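Local coordinates for cerato-platanin-like protein (PDB 3SUM) that is of unknown molecular function but belongs to the cerato-platanins, a family of small fungal proteins built on a double-psi beta barrel, at residues 51-56 with 75-80; 21-26 with 58-63. One frame throughout, in Å; residues are numbered along the deposited sequence.

Contact 1. Residues 51-56 with 75-80; sequences VAAPEA and VTVVDR
With chi1 of Val-51 at -69° and of Val-75 at -55°, each valine sets CG2 between its own backbone N and carbonyl carbon, and these two methyls meet at 3.7 Å, the side chains crossing at about a right angle. Val-77 turns its CG2 to the same side and touches both Val-51 and Ala-53. Branched valines fill this face, which Phe-87 and Trp-64 help to close. The backbones run parallel: Val-51 N donates to Thr-76 O at 2.9 Å, and Val-78 N returns a nearly straight bond to Val-51 O. The pairing then slips by one residue, a beta bulge between Val-51 and Ala-52, and resumes with Ala-53 N bonded to Asp-79 O at 3.0 Å. Strands 50-52 and 71-79 are neighbours in the mixed sheet of the double-psi beta barrel. On the opposite face from Val-51 and Val-77, Ala-52 CB meets Asp-79 CB at 3.8 Å; a bare methyl lets the two chains come this close, the CA atoms of Ala-52 and Asp-79 being 4.2 Å apart. Just after Asp-79, Arg-80 bends at chi2 (51°) and folds back: NH1 donates to Ala-53 O at 3.1 Å from above the carbonyl plane, while Glu-55 CA lies over one guanidinium face. NH2 bonds to Thr-58 O. A methionine in place of Arg-80 would probably leave the carbonyls of Ala-53 and Thr-58 without these donors and residues 53-55 freer to shift.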
ATOM      1  N   VAL A  51      -1.820  -1.587  -0.415  1.00 10.37           N
ATOM      2  CA  VAL A  51      -1.794  -2.249  -1.660  1.00  9.73           C
ATOM      3  C   VAL A  51      -1.854  -3.750  -1.429  1.00 10.58           C
ATOM      4  O   VAL A  51      -1.493  -4.251  -0.374  1.00 11.57           O
ATOM      5  CB  VAL A  51      -0.473  -1.998  -2.482  1.00 10.39           C
ATOM      6  CG1 VAL A  51      -0.357  -0.512  -2.989  1.00 10.72           C
ATOM      7  CG2 VAL A  51       0.759  -2.353  -1.636  1.00  8.37           C
ATOM      8  N   ALA A  52      -2.394  -4.431  -2.421  1.00 10.61           N
ATOM      9  CA  ALA A  52      -2.146  -5.883  -2.536  1.00 10.04           C
ATOM     10  C   ALA A  52      -0.932  -6.032  -3.371  1.00  9.78           C
ATOM     11  O   ALA A  52      -0.722  -5.275  -4.285  1.00 12.16           O
ATOM     12  CB  ALA A  52      -3.348  -6.553  -3.248  1.00  9.92           C
ATOM     13  N   ALA A  53      -0.138  -7.071  -3.136  1.00 10.39           N
ATOM     14  CA  ALA A  53       1.060  -7.255  -3.917  1.00 11.19           C
ATOM     15  C   ALA A  53       1.392  -8.725  -3.820  1.00 12.52           C
ATOM     16  O   ALA A  53       0.814  -9.464  -2.965  1.00 13.20           O
ATOM     17  CB  ALA A  53       2.189  -6.383  -3.353  1.00 10.50           C
ATOM     18  N   PRO A  54       2.284  -9.189  -4.696  1.00 14.45           N
ATOM     19  CA  PRO A  54       2.439 -10.620  -4.766  1.00 15.00           C
ATOM     20  C   PRO A  54       3.240 -11.117  -3.595  1.00 15.90           C
ATOM     21  O   PRO A  54       4.200 -10.477  -3.187  1.00 13.93           O
ATOM     22  CB  PRO A  54       3.301 -10.834  -6.036  1.00 15.71           C
ATOM     23  CG  PRO A  54       3.280  -9.595  -6.743  1.00 17.18           C
ATOM     24  CD  PRO A  54       2.942  -8.478  -5.804  1.00 14.84           C
ATOM     25  N   GLU A  55       2.931 -12.334  -3.173  1.00 16.04           N
ATOM     26  CA  GLU A  55       3.704 -13.017  -2.190  1.00 16.77           C
ATOM     27  C   GLU A  55       5.140 -13.237  -2.809  1.00 18.42           C
ATOM     28  O   GLU A  55       5.285 -13.330  -3.988  1.00 18.18           O
ATOM     29  CB  GLU A  55       3.056 -14.396  -1.931  1.00 17.25           C
ATOM     30  CG  GLU A  55       3.747 -15.308  -0.920  1.00 21.37           C
ATOM     31  CD  GLU A  55       2.972 -16.672  -0.725  1.00 24.48           C
ATOM     32  OE1 GLU A  55       3.610 -17.710  -0.395  1.00 22.51           O
ATOM     33  OE2 GLU A  55       1.749 -16.694  -0.935  1.00 29.10           O
ATOM     34  N   ALA A  56       6.137 -13.383  -1.953  1.00 17.05           N
ATOM     35  CA  ALA A  56       7.519 -13.725  -2.338  1.00 16.32           C
ATOM     36  C   ALA A  56       8.171 -12.478  -2.762  1.00 15.24           C
ATOM     37  O   ALA A  56       9.196 -12.151  -2.220  1.00 14.00           O
ATOM     38  CB  ALA A  56       7.650 -14.852  -3.431  1.00 17.83           C
ATOM     39  N   VAL A  75       3.585   2.841   0.668  1.00 11.45           N
ATOM     40  CA  VAL A  75       2.412   2.008   0.773  1.00 10.42           C
ATOM     41  C   VAL A  75       2.681   0.767   1.621  1.00 13.44           C
ATOM     42  O   VAL A  75       3.776   0.301   1.634  1.00 12.30           O
ATOM     43  CB  VAL A  75       1.888   1.595  -0.629  1.00 12.53           C
ATOM     44  CG1 VAL A  75       1.624   2.839  -1.517  1.00 14.05           C
ATOM     45  CG2 VAL A  75       2.884   0.713  -1.408  1.00  9.06           C
ATOM     46  N   THR A  76       1.631   0.258   2.332  1.00 13.36           N
ATOM     47  CA  THR A  76       1.785  -0.910   3.103  1.00 11.18           C
ATOM     48  C   THR A  76       1.176  -2.034   2.315  1.00 10.38           C
ATOM     49  O   THR A  76       0.063  -1.918   1.807  1.00 11.47           O
ATOM     50  CB  THR A  76       1.048  -0.726   4.422  1.00 10.42           C
ATOM     51  OG1 THR A  76       1.598   0.437   5.040  1.00 12.41           O
ATOM     52  CG2 THR A  76       1.322  -1.926   5.392  1.00 11.96           C
ATOM     53  N   VAL A  77       1.880  -3.178   2.253  1.00  9.80           N
ATOM     54  CA  VAL A  77       1.284  -4.313   1.651  1.00 10.19           C
ATOM     55  C   VAL A  77       0.316  -4.972   2.646  1.00  9.71           C
ATOM     56  O   VAL A  77       0.732  -5.389   3.723  1.00 12.59           O
ATOM     57  CB  VAL A  77       2.429  -5.339   1.241  1.00  9.65           C
ATOM     58  CG1 VAL A  77       1.791  -6.707   0.712  1.00 12.59           C
ATOM     59  CG2 VAL A  77       3.336  -4.722   0.112  1.00 14.02           C
ATOM     60  N   VAL A  78      -0.962  -5.117   2.266  1.00 10.46           N
ATOM     61  CA  VAL A  78      -1.977  -5.580   3.176  1.00 11.45           C
ATOM     62  C   VAL A  78      -2.744  -6.768   2.599  1.00 11.79           C
ATOM     63  O   VAL A  78      -3.595  -7.352   3.273  1.00 12.84           O
ATOM     64  CB  VAL A  78      -3.001  -4.477   3.516  1.00 10.90           C
ATOM     65  CG1 VAL A  78      -2.285  -3.198   4.190  1.00 12.67           C
ATOM     66  CG2 VAL A  78      -3.898  -4.092   2.266  1.00  9.10           C
ATOM     67  N   ASP A  79      -2.416  -7.152   1.366  1.00 11.86           N
ATOM     68  CA  ASP A  79      -3.175  -8.270   0.760  1.00 12.37           C
ATOM     69  C   ASP A  79      -2.327  -8.826  -0.383  1.00 12.40           C
ATOM     70  O   ASP A  79      -1.217  -8.319  -0.639  1.00 13.48           O
ATOM     71  CB  ASP A  79      -4.491  -7.647   0.250  1.00 12.76           C
ATOM     72  CG  ASP A  79      -5.558  -8.686  -0.118  1.00 16.42           C
ATOM     73  OD1 ASP A  79      -5.378  -9.905   0.128  1.00 12.51           O
ATOM     74  OD2 ASP A  79      -6.554  -8.217  -0.680  1.00 16.05           O
ATOM     75  N   ARG A  80      -2.814  -9.815  -1.106  1.00 13.72           N
ATOM     76  CA  ARG A  80      -1.991 -10.456  -2.117  1.00 13.44           C
ATOM     77  C   ARG A  80      -2.726 -10.340  -3.430  1.00 14.06           C
ATOM     78  O   ARG A  80      -3.950 -10.356  -3.436  1.00 12.75           O
ATOM     79  CB  ARG A  80      -1.768 -11.997  -1.834  1.00 15.25           C
ATOM     80  CG  ARG A  80      -0.348 -12.347  -1.227  1.00 14.94           C
ATOM     81  CD  ARG A  80      -0.121 -11.389  -0.003  1.00 12.97           C
ATOM     82  NE  ARG A  80       1.082 -11.776   0.739  1.00 16.90           N
ATOM     83  CZ  ARG A  80       2.257 -11.224   0.526  1.00 15.06           C
ATOM     84  NH1 ARG A  80       2.367 -10.298  -0.396  1.00 14.41           N
ATOM     85  NH2 ARG A  80       3.299 -11.601   1.240  1.00 14.08           N
TER

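Contact 2. Residues 21-26 with 58-63; sequences FKCSAA and TECGSC
Cys-60 and Cys-23 are joined by a disulfide, their SG atoms 2.2 Å apart, and with Ala-26 they account for most of the surface buried here. The CB atoms of both cysteines point toward the opposite segment, and with SG anti to the carbonyl carbon and beside the backbone N in each, the two sulfurs meet, chi3 being -68°. Across the bridge, the CB atoms of Cys-23 and Cys-60 come to 3.6 Å. Cys-23, within a type I turn from Phe-21 to Ser-24, occupies the N-cap position of helix 24-28, so the covalent link is made right at the start of the helix. Three residues further on, Ala-26 lays its CB against Cys-60 CB at 3.7 Å; a methyl is small enough to let the helix lie close to the loop. Within the cerato-platanin fold this bridge ties a short helix to the loop leading into strand 63-68. That loop makes a type II turn from Glu-59 to Ser-62, where Gly-61 adopts a positive phi of 81°; a side chain there would press on the preceding carbonyl and crowd Ala-26. Glu-59 O accepts twice from Ser-62, from its N at 3.0 Å and from its OG at 2.6 Å, pinning the turn that presents Cys-60.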
ATOM      1  N   PHE A  21      -8.332  -9.953   4.010  1.00 15.55           N
ATOM      2  CA  PHE A  21      -7.085  -9.632   3.325  1.00 14.26           C
ATOM      3  C   PHE A  21      -6.147 -10.755   3.618  1.00 14.66           C
ATOM      4  O   PHE A  21      -6.142 -11.290   4.723  1.00 16.10           O
ATOM      5  CB  PHE A  21      -6.514  -8.351   3.955  1.00 13.97           C
ATOM      6  CG  PHE A  21      -7.422  -7.180   3.758  1.00 15.17           C
ATOM      7  CD1 PHE A  21      -7.349  -6.427   2.609  1.00 14.51           C
ATOM      8  CD2 PHE A  21      -8.463  -6.943   4.666  1.00 15.33           C
ATOM      9  CE1 PHE A  21      -8.241  -5.391   2.375  1.00 16.54           C
ATOM     10  CE2 PHE A  21      -9.362  -5.890   4.445  1.00 17.21           C
ATOM     11  CZ  PHE A  21      -9.283  -5.128   3.309  1.00 15.06           C
ATOM     12  N   LYS A  22      -5.329 -11.091   2.650  1.00 15.37           N
ATOM     13  CA  LYS A  22      -4.482 -12.266   2.832  1.00 16.30           C
ATOM     14  C   LYS A  22      -3.326 -11.979   3.720  1.00 17.54           C
ATOM     15  O   LYS A  22      -2.535 -12.882   3.966  1.00 19.84           O
ATOM     16  CB  LYS A  22      -4.031 -12.716   1.441  1.00 16.31           C
ATOM     17  CG  LYS A  22      -5.244 -13.415   0.737  1.00 17.52           C
ATOM     18  CD  LYS A  22      -4.938 -13.780  -0.709  1.00 25.02           C
ATOM     19  CE  LYS A  22      -6.026 -14.789  -1.216  1.00 27.35           C
ATOM     20  NZ  LYS A  22      -5.946 -14.860  -2.695  1.00 28.68           N
ATOM     21  N   CYS A  23      -3.187 -10.735   4.201  1.00 15.83           N
ATOM     22  CA  CYS A  23      -2.165 -10.417   5.182  1.00 14.09           C
ATOM     23  C   CYS A  23      -2.772 -10.246   6.584  1.00 13.62           C
ATOM     24  O   CYS A  23      -2.244  -9.528   7.383  1.00 12.37           O
ATOM     25  CB  CYS A  23      -1.406  -9.134   4.791  1.00 15.45           C
ATOM     26  SG  CYS A  23      -0.440  -9.389   3.298  1.00 16.97           S
ATOM     27  N   SER A  24      -3.927 -10.841   6.830  1.00 14.46           N
ATOM     28  CA  SER A  24      -4.698 -10.578   8.070  1.00 15.33           C
ATOM     29  C   SER A  24      -3.844 -10.736   9.342  1.00 14.59           C
ATOM     30  O   SER A  24      -3.983  -9.971  10.308  1.00 14.64           O
ATOM     31  CB  SER A  24      -5.982 -11.446   8.040  1.00 15.65           C
ATOM     32  OG  SER A  24      -5.630 -12.814   7.968  1.00 19.77           O
ATOM     33  N   ALA A  25      -2.936 -11.698   9.384  1.00 14.80           N
ATOM     34  CA  ALA A  25      -2.155 -11.862  10.602  1.00 14.27           C
ATOM     35  C   ALA A  25      -1.200 -10.690  10.823  1.00 15.35           C
ATOM     36  O   ALA A  25      -1.053 -10.171  11.929  1.00 16.37           O
ATOM     37  CB  ALA A  25      -1.346 -13.277  10.553  1.00 16.10           C
ATOM     38  N   ALA A  26      -0.526 -10.265   9.772  1.00 14.63           N
ATOM     39  CA  ALA A  26       0.385  -9.151   9.894  1.00 15.09           C
ATOM     40  C   ALA A  26      -0.444  -7.889  10.268  1.00 14.49           C
ATOM     41  O   ALA A  26      -0.006  -7.090  11.085  1.00 16.16           O
ATOM     42  CB  ALA A  26       1.100  -8.937   8.605  1.00 13.50           C
ATOM     43  N   THR A  58       6.924  -9.524  -2.127  1.00 14.29           N
ATOM     44  CA  THR A  58       6.629  -8.551  -1.036  1.00 14.76           C
ATOM     45  C   THR A  58       6.158  -9.346   0.177  1.00 15.56           C
ATOM     46  O   THR A  58       5.468 -10.377   0.026  1.00 15.48           O
ATOM     47  CB  THR A  58       5.483  -7.564  -1.406  1.00 13.50           C
ATOM     48  OG1 THR A  58       4.246  -8.303  -1.531  1.00 13.14           O
ATOM     49  CG2 THR A  58       5.806  -6.930  -2.785  1.00 13.46           C
ATOM     50  N   GLU A  59       6.500  -8.840   1.370  1.00 15.17           N
ATOM     51  CA  GLU A  59       6.094  -9.459   2.604  1.00 16.57           C
ATOM     52  C   GLU A  59       4.887  -8.733   3.120  1.00 16.18           C
ATOM     53  O   GLU A  59       4.689  -7.525   2.822  1.00 13.22           O
ATOM     54  CB  GLU A  59       7.211  -9.407   3.648  1.00 17.82           C
ATOM     55  CG  GLU A  59       8.404 -10.300   3.267  1.00 20.52           C
ATOM     56  CD  GLU A  59       7.984 -11.812   3.086  1.00 32.79           C
ATOM     57  OE1 GLU A  59       7.361 -12.382   4.028  1.00 32.40           O
ATOM     58  OE2 GLU A  59       8.227 -12.396   1.977  1.00 34.39           O
ATOM     59  N   CYS A  60       4.022  -9.503   3.782  1.00 15.34           N
ATOM     60  CA  CYS A  60       2.834  -8.945   4.388  1.00 16.33           C
ATOM     61  C   CYS A  60       3.260  -7.843   5.329  1.00 13.93           C
ATOM     62  O   CYS A  60       4.134  -8.030   6.145  1.00 13.91           O
ATOM     63  CB  CYS A  60       2.054 -10.005   5.150  1.00 18.03           C
ATOM     64  SG  CYS A  60       0.998 -10.872   3.938  1.00 22.72           S
ATOM     65  N   GLY A  61       2.614  -6.701   5.224  1.00 14.99           N
ATOM     66  CA  GLY A  61       2.955  -5.600   6.126  1.00 12.95           C
ATOM     67  C   GLY A  61       4.172  -4.820   5.711  1.00 14.20           C
ATOM     68  O   GLY A  61       4.472  -3.797   6.357  1.00 14.41           O
ATOM     69  N   SER A  62       4.830  -5.164   4.600  1.00 12.48           N
ATOM     70  CA  SER A  62       6.042  -4.393   4.271  1.00 12.56           C
ATOM     71  C   SER A  62       5.655  -3.034   3.726  1.00 12.48           C
ATOM     72  O   SER A  62       4.531  -2.820   3.282  1.00 12.20           O
ATOM     73  CB  SER A  62       6.958  -5.081   3.259  1.00 13.58           C
ATOM     74  OG  SER A  62       6.216  -5.509   2.126  1.00 14.42           O
ATOM     75  N   CYS A  63       6.647  -2.178   3.671  1.00 10.38           N
ATOM     76  CA  CYS A  63       6.408  -0.764   3.265  1.00 11.29           C
ATOM     77  C   CYS A  63       7.159  -0.555   2.014  1.00 12.77           C
ATOM     78  O   CYS A  63       8.356  -0.872   1.967  1.00 14.91           O
ATOM     79  CB  CYS A  63       6.968   0.086   4.346  1.00 11.20           C
ATOM     80  SG  CYS A  63       6.614   1.846   4.015  1.00 12.75           S
TER

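In the fold
The centres of the two contacts lie about 6 Å apart, and their segments alternate along the chain: 21-26, 51-56, 58-63, 75-80. Strand 71-79 links them directly, since Val-77 O of contact 1 and Gly-61 N of contact 2 are 2.7 Å apart, a probable hydrogen bond. Val-78 O also packs against Cys-23 CB at 3.2 Å. Asp-79 joins in through OD1, which accepts from Lys-22 N, while OD2 forms a salt bridge with Lys-10. The buried parallel pairing of contact 1 thus borders the more superficial disulfide of contact 2. A second disulfide, Cys-63 to Cys-125, tethers the start of strand 63-68 to the C-terminal part of the chain.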